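Local atomic coordinates of receptor-like protein kinase ANXUR1 (Arabidopsis thaliana, PDB entry 6FIG), a protein that is a malectin-like receptor kinase involved in plant reproduction, whose ectodomain probably senses extracellular signals and relays them to its own kinase domain. Residues C8-A13 with W22-K27; T49-T54 with R77-P82. All coordinates share one frame; numbering follows the deposited sequence.

Contact 1: residues C8-A13 with W22-K27. With CA (calcium ion), chain I; EDO (1,2-ethanediol), chain J.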
# COMPACT_ATOMS: atom_id res chain seq x y z
N CYS A 8 11.80 -2.78 16.22
CA CYS A 8 12.29 -2.28 17.48
C CYS A 8 13.76 -2.65 17.62
O CYS A 8 14.16 -3.76 17.26
CB CYS A 8 11.46 -2.87 18.61
SG CYS A 8 9.72 -2.54 18.32
N GLY A 9 14.55 -1.69 18.07
CA GLY A 9 15.99 -1.87 18.26
C GLY A 9 16.85 -1.55 17.05
O GLY A 9 18.06 -1.79 17.09
N THR A 10 16.26 -1.03 15.98
CA THR A 10 17.02 -0.62 14.79
C THR A 10 17.23 0.88 14.81
O THR A 10 16.52 1.61 15.50
CB THR A 10 16.30 -1.02 13.47
OG1 THR A 10 15.00 -0.43 13.42
CG2 THR A 10 16.18 -2.53 13.34
N SER A 11 18.21 1.32 14.05
CA SER A 11 18.49 2.74 13.87
C SER A 11 18.49 3.15 12.38
O SER A 11 18.77 4.31 12.08
CB SER A 11 19.85 3.05 14.50
OG SER A 11 20.82 2.21 13.92
N GLU A 12 18.19 2.22 11.48
CA GLU A 12 18.13 2.50 10.04
C GLU A 12 16.87 1.85 9.50
O GLU A 12 16.41 0.84 10.03
CB GLU A 12 19.33 1.88 9.31
CG GLU A 12 20.65 1.99 10.03
CD GLU A 12 21.73 1.13 9.39
OE1 GLU A 12 21.82 1.10 8.14
OE2 GLU A 12 22.47 0.47 10.13
N ALA A 13 16.35 2.41 8.41
CA ALA A 13 15.22 1.79 7.70
C ALA A 13 15.65 0.42 7.20
O ALA A 13 16.82 0.21 6.85
CB ALA A 13 14.79 2.67 6.53
N TRP A 22 10.21 -1.29 6.92
CA TRP A 22 10.20 -1.10 8.36
C TRP A 22 11.08 0.10 8.72
O TRP A 22 12.02 0.44 7.99
CB TRP A 22 10.75 -2.33 9.08
CG TRP A 22 9.97 -3.58 8.92
CD1 TRP A 22 9.95 -4.41 7.85
CD2 TRP A 22 9.10 -4.18 9.90
NE1 TRP A 22 9.13 -5.49 8.09
CE2 TRP A 22 8.59 -5.37 9.34
CE3 TRP A 22 8.70 -3.81 11.18
CZ2 TRP A 22 7.71 -6.21 10.02
CZ3 TRP A 22 7.81 -4.65 11.86
CH2 TRP A 22 7.32 -5.82 11.27
N GLU A 23 10.75 0.73 9.84
CA GLU A 23 11.51 1.87 10.36
C GLU A 23 11.82 1.69 11.84
O GLU A 23 11.19 0.88 12.51
CB GLU A 23 10.76 3.18 10.12
CG GLU A 23 9.49 3.36 10.95
CD GLU A 23 8.83 4.70 10.69
OE1 GLU A 23 9.45 5.74 10.94
OE2 GLU A 23 7.68 4.71 10.23
N PRO A 24 12.80 2.46 12.36
CA PRO A 24 13.06 2.39 13.79
C PRO A 24 11.87 2.80 14.65
O PRO A 24 11.05 3.64 14.24
CB PRO A 24 14.19 3.41 13.99
CG PRO A 24 14.90 3.43 12.68
CD PRO A 24 13.78 3.32 11.67
N ASP A 25 11.78 2.20 15.84
CA ASP A 25 10.69 2.49 16.77
C ASP A 25 10.91 3.73 17.63
O ASP A 25 9.99 4.16 18.33
CB ASP A 25 10.42 1.28 17.67
CG ASP A 25 11.57 0.97 18.62
OD1 ASP A 25 12.73 1.27 18.30
OD2 ASP A 25 11.31 0.39 19.69
N THR A 26 12.11 4.30 17.55
CA THR A 26 12.61 5.30 18.48
C THR A 26 11.68 6.49 18.77
O THR A 26 11.35 6.75 19.93
CB THR A 26 14.00 5.78 18.01
OG1 THR A 26 14.89 4.65 18.03
CG2 THR A 26 14.56 6.87 18.91
N LYS A 27 11.19 7.13 17.71
CA LYS A 27 10.32 8.30 17.81
C LYS A 27 9.02 8.05 18.58
O LYS A 27 8.41 8.99 19.08
CB LYS A 27 9.94 8.81 16.41
CG LYS A 27 11.07 9.47 15.64
CD LYS A 27 10.58 10.09 14.33
CE LYS A 27 9.85 9.10 13.44
NZ LYS A 27 9.65 9.67 12.07
CA CA I . 13.52 -5.45 15.50
C1 EDO J . 7.60 2.41 7.04
O1 EDO J . 8.43 1.42 7.66
C2 EDO J . 6.29 2.40 7.81
O2 EDO J . 6.52 2.54 9.21

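Contact 2: residues T49-T54 with R77-P82. With CA (calcium ion), chain I.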
# COMPACT_ATOMS: atom_id res chain seq x y z
N THR A 49 15.83 -11.39 8.55
CA THR A 49 16.37 -10.82 9.79
C THR A 49 15.53 -9.62 10.27
O THR A 49 15.76 -9.12 11.37
CB THR A 49 17.84 -10.38 9.66
OG1 THR A 49 17.95 -9.30 8.73
CG2 THR A 49 18.77 -11.53 9.23
N VAL A 50 14.56 -9.17 9.45
CA VAL A 50 13.74 -7.99 9.73
C VAL A 50 12.30 -8.44 10.03
O VAL A 50 11.71 -9.12 9.18
CB VAL A 50 13.71 -7.07 8.48
CG1 VAL A 50 12.82 -5.85 8.71
CG2 VAL A 50 15.13 -6.63 8.09
N PRO A 51 11.71 -8.13 11.19
CA PRO A 51 12.26 -7.33 12.28
C PRO A 51 12.96 -8.18 13.36
O PRO A 51 13.42 -7.62 14.36
CB PRO A 51 11.00 -6.71 12.89
CG PRO A 51 9.99 -7.80 12.76
CD PRO A 51 10.28 -8.45 11.43
N TYR A 52 13.04 -9.49 13.15
CA TYR A 52 13.28 -10.45 14.23
C TYR A 52 14.65 -10.40 14.93
O TYR A 52 14.71 -10.72 16.11
CB TYR A 52 13.02 -11.88 13.73
CG TYR A 52 11.61 -12.09 13.24
CD1 TYR A 52 10.55 -12.17 14.13
CD2 TYR A 52 11.34 -12.20 11.87
CE1 TYR A 52 9.25 -12.36 13.68
CE2 TYR A 52 10.04 -12.40 11.42
CZ TYR A 52 9.01 -12.48 12.32
OH TYR A 52 7.72 -12.65 11.89
N MET A 53 15.73 -10.03 14.23
CA MET A 53 17.06 -10.10 14.82
C MET A 53 17.41 -8.93 15.73
O MET A 53 18.46 -8.94 16.36
CB MET A 53 18.14 -10.27 13.74
CG MET A 53 18.10 -11.64 13.09
SD MET A 53 18.49 -12.99 14.23
CE MET A 53 20.26 -12.81 14.41
N THR A 54 16.53 -7.93 15.82
CA THR A 54 16.76 -6.78 16.66
C THR A 54 15.59 -6.63 17.60
O THR A 54 14.46 -6.87 17.20
CB THR A 54 16.89 -5.52 15.81
OG1 THR A 54 15.82 -5.50 14.83
CG2 THR A 54 18.23 -5.50 15.11
N ARG A 77 -0.03 -5.63 15.35
CA ARG A 77 0.78 -6.82 15.38
C ARG A 77 2.00 -6.63 16.26
O ARG A 77 2.64 -5.59 16.20
CB ARG A 77 1.28 -7.20 14.00
CG ARG A 77 0.17 -7.60 13.06
CD ARG A 77 0.68 -7.92 11.69
NE ARG A 77 -0.45 -8.19 10.81
CZ ARG A 77 -0.56 -7.79 9.55
NH1 ARG A 77 0.39 -7.08 8.95
NH2 ARG A 77 -1.66 -8.07 8.87
N LEU A 78 2.31 -7.67 17.01
CA LEU A 78 3.48 -7.70 17.88
C LEU A 78 4.33 -8.89 17.45
O LEU A 78 3.84 -10.03 17.40
CB LEU A 78 3.05 -7.86 19.34
CG LEU A 78 2.08 -6.80 19.85
CD1 LEU A 78 1.68 -7.10 21.26
CD2 LEU A 78 2.67 -5.39 19.76
N TYR A 79 5.59 -8.63 17.13
CA TYR A 79 6.54 -9.64 16.63
C TYR A 79 7.54 -9.97 17.73
O TYR A 79 8.16 -9.06 18.30
CB TYR A 79 7.31 -9.11 15.42
CG TYR A 79 6.49 -8.88 14.16
CD1 TYR A 79 5.53 -7.88 14.09
CD2 TYR A 79 6.68 -9.69 13.04
CE1 TYR A 79 4.76 -7.69 12.94
CE2 TYR A 79 5.94 -9.50 11.87
CZ TYR A 79 4.99 -8.50 11.82
OH TYR A 79 4.27 -8.34 10.65
N PHE A 80 7.71 -11.26 17.99
CA PHE A 80 8.63 -11.73 19.01
C PHE A 80 9.55 -12.83 18.48
O PHE A 80 9.10 -13.76 17.81
CB PHE A 80 7.84 -12.30 20.18
CG PHE A 80 6.90 -11.33 20.82
CD1 PHE A 80 7.38 -10.34 21.65
CD2 PHE A 80 5.52 -11.41 20.60
CE1 PHE A 80 6.51 -9.45 22.26
CE2 PHE A 80 4.65 -10.53 21.20
CZ PHE A 80 5.14 -9.55 22.04
N TYR A 81 10.83 -12.70 18.80
CA TYR A 81 11.85 -13.71 18.47
C TYR A 81 12.64 -14.01 19.75
O TYR A 81 13.59 -13.30 20.05
CB TYR A 81 12.77 -13.18 17.37
CG TYR A 81 13.89 -14.12 17.02
CD1 TYR A 81 13.62 -15.40 16.56
CD2 TYR A 81 15.23 -13.73 17.13
CE1 TYR A 81 14.65 -16.28 16.24
CE2 TYR A 81 16.26 -14.60 16.80
CZ TYR A 81 15.97 -15.88 16.35
OH TYR A 81 17.01 -16.73 16.04
N PRO A 82 12.22 -15.03 20.53
CA PRO A 82 12.97 -15.32 21.75
C PRO A 82 14.38 -15.78 21.45
O PRO A 82 14.59 -16.67 20.63
CB PRO A 82 12.14 -16.42 22.44
CG PRO A 82 11.23 -16.97 21.41
CD PRO A 82 11.04 -15.90 20.38
CA CA I . 13.52 -5.45 15.50

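Contact 1: residues C8-A13 with W22-K27
Asp25 turns its CG into the space between its own backbone N and carbonyl carbon (chi1 67°), which brings the carboxylate up against Cys8 and Gly9. Cys8 has SG anti to its carbonyl carbon (chi1 -54°), and both of its side-chain atoms lie along the acid: CB is 3.4 Å from Asp25 OD2, and SG is 3.6 Å from that same OD2. The other oxygen, OD1, takes a weak but fairly straight bond from Gly9 N (3.5 Å, 164° at the hydrogen). OD2 is also engaged beyond the two segments, by a hydrogen bond with Tyr64 and a salt bridge to Arg56 NE. Farther along, residues 10-13 run over the Pro24 ring, whose CB meets Thr10 O at 3.3 Å and whose CG faces the Ser11-Glu12 peptide. Thr10 OG1 sits 3.4 Å from Pro24 CA while bonding to Ser7 O. At the far end, Ala13 CA makes a C-H...O contact with Trp22 O. Cys8 O coordinates the calcium ion, 2.5 Å away. The contact thus packs a metal-binding loop against residues 22-25, and Asp25, itself held by Arg56 and Tyr64, probably helps fix the peptide that supplies this ligand.

Contact 2: residues T49-T54 with R77-P82
Tyr52 leaves the turn 51-54 with its CB 3.9 Å from Tyr81 CB, the two side chains crossing at about a right angle. From there, with CG anti to the carbonyl carbon (chi1 -59°), the ring reaches obliquely across toward Tyr79. CD1 still touches Tyr81 CB; CE1 meets the Tyr79 ring near its plane, 3.8 Å from CD2; CZ follows on that same CD2. At the tip, OH comes to the edge of the Tyr79 ring, 3.3 Å from CD2. The two ring planes stand at 55°, an oblique pairing. Pro51, which follows a cis peptide bond, sets its CD above one face of the Tyr52 ring, toward the rim, and its CG touches Tyr79 CD2 at 3.8 Å. The backbone O of Tyr52 lies 3.2 Å from Tyr81 CD2, and Met53 SD makes an oblique Met-aromatic contact with the Tyr81 ring, 4.8 Å from its centroid. The phenol ends of Tyr79 and Tyr81 are held outside the contact, by Glu157 and by Tyr41. No hydrogen bond joins the segments: aromatic and apolar contacts seat a type I turn on strand 77-80 and the Tyr81 that follows it, while Pro51 O, Thr54 O and Thr54 OG1 bind the calcium ion.

Contacts 1 and 2 meet at one calcium ion in the malectin-like domain, their centres about 12 Å apart. Cys8 O of contact 1 joins Pro51 O, Thr54 O and Thr54 OG1 of contact 2, and Ser7 OG and Asn154 O complete the six protein ligands; Cys8 O and Thr54 OG1 are 3.4 Å apart. Thr10 CG2 packs on the same Thr54 OG1 at 3.3 Å. Away from the metal, Trp22 bridges the pair: its CD1 lies 3.3 Å from Val50 CG1, and its CH2 3.6 Å from Tyr79 CE1 in an edge-to-face pairing of the rings. The metal thus joins the two loops, and the indole links strand 21-24 to loop 49-54 and strand 73-80.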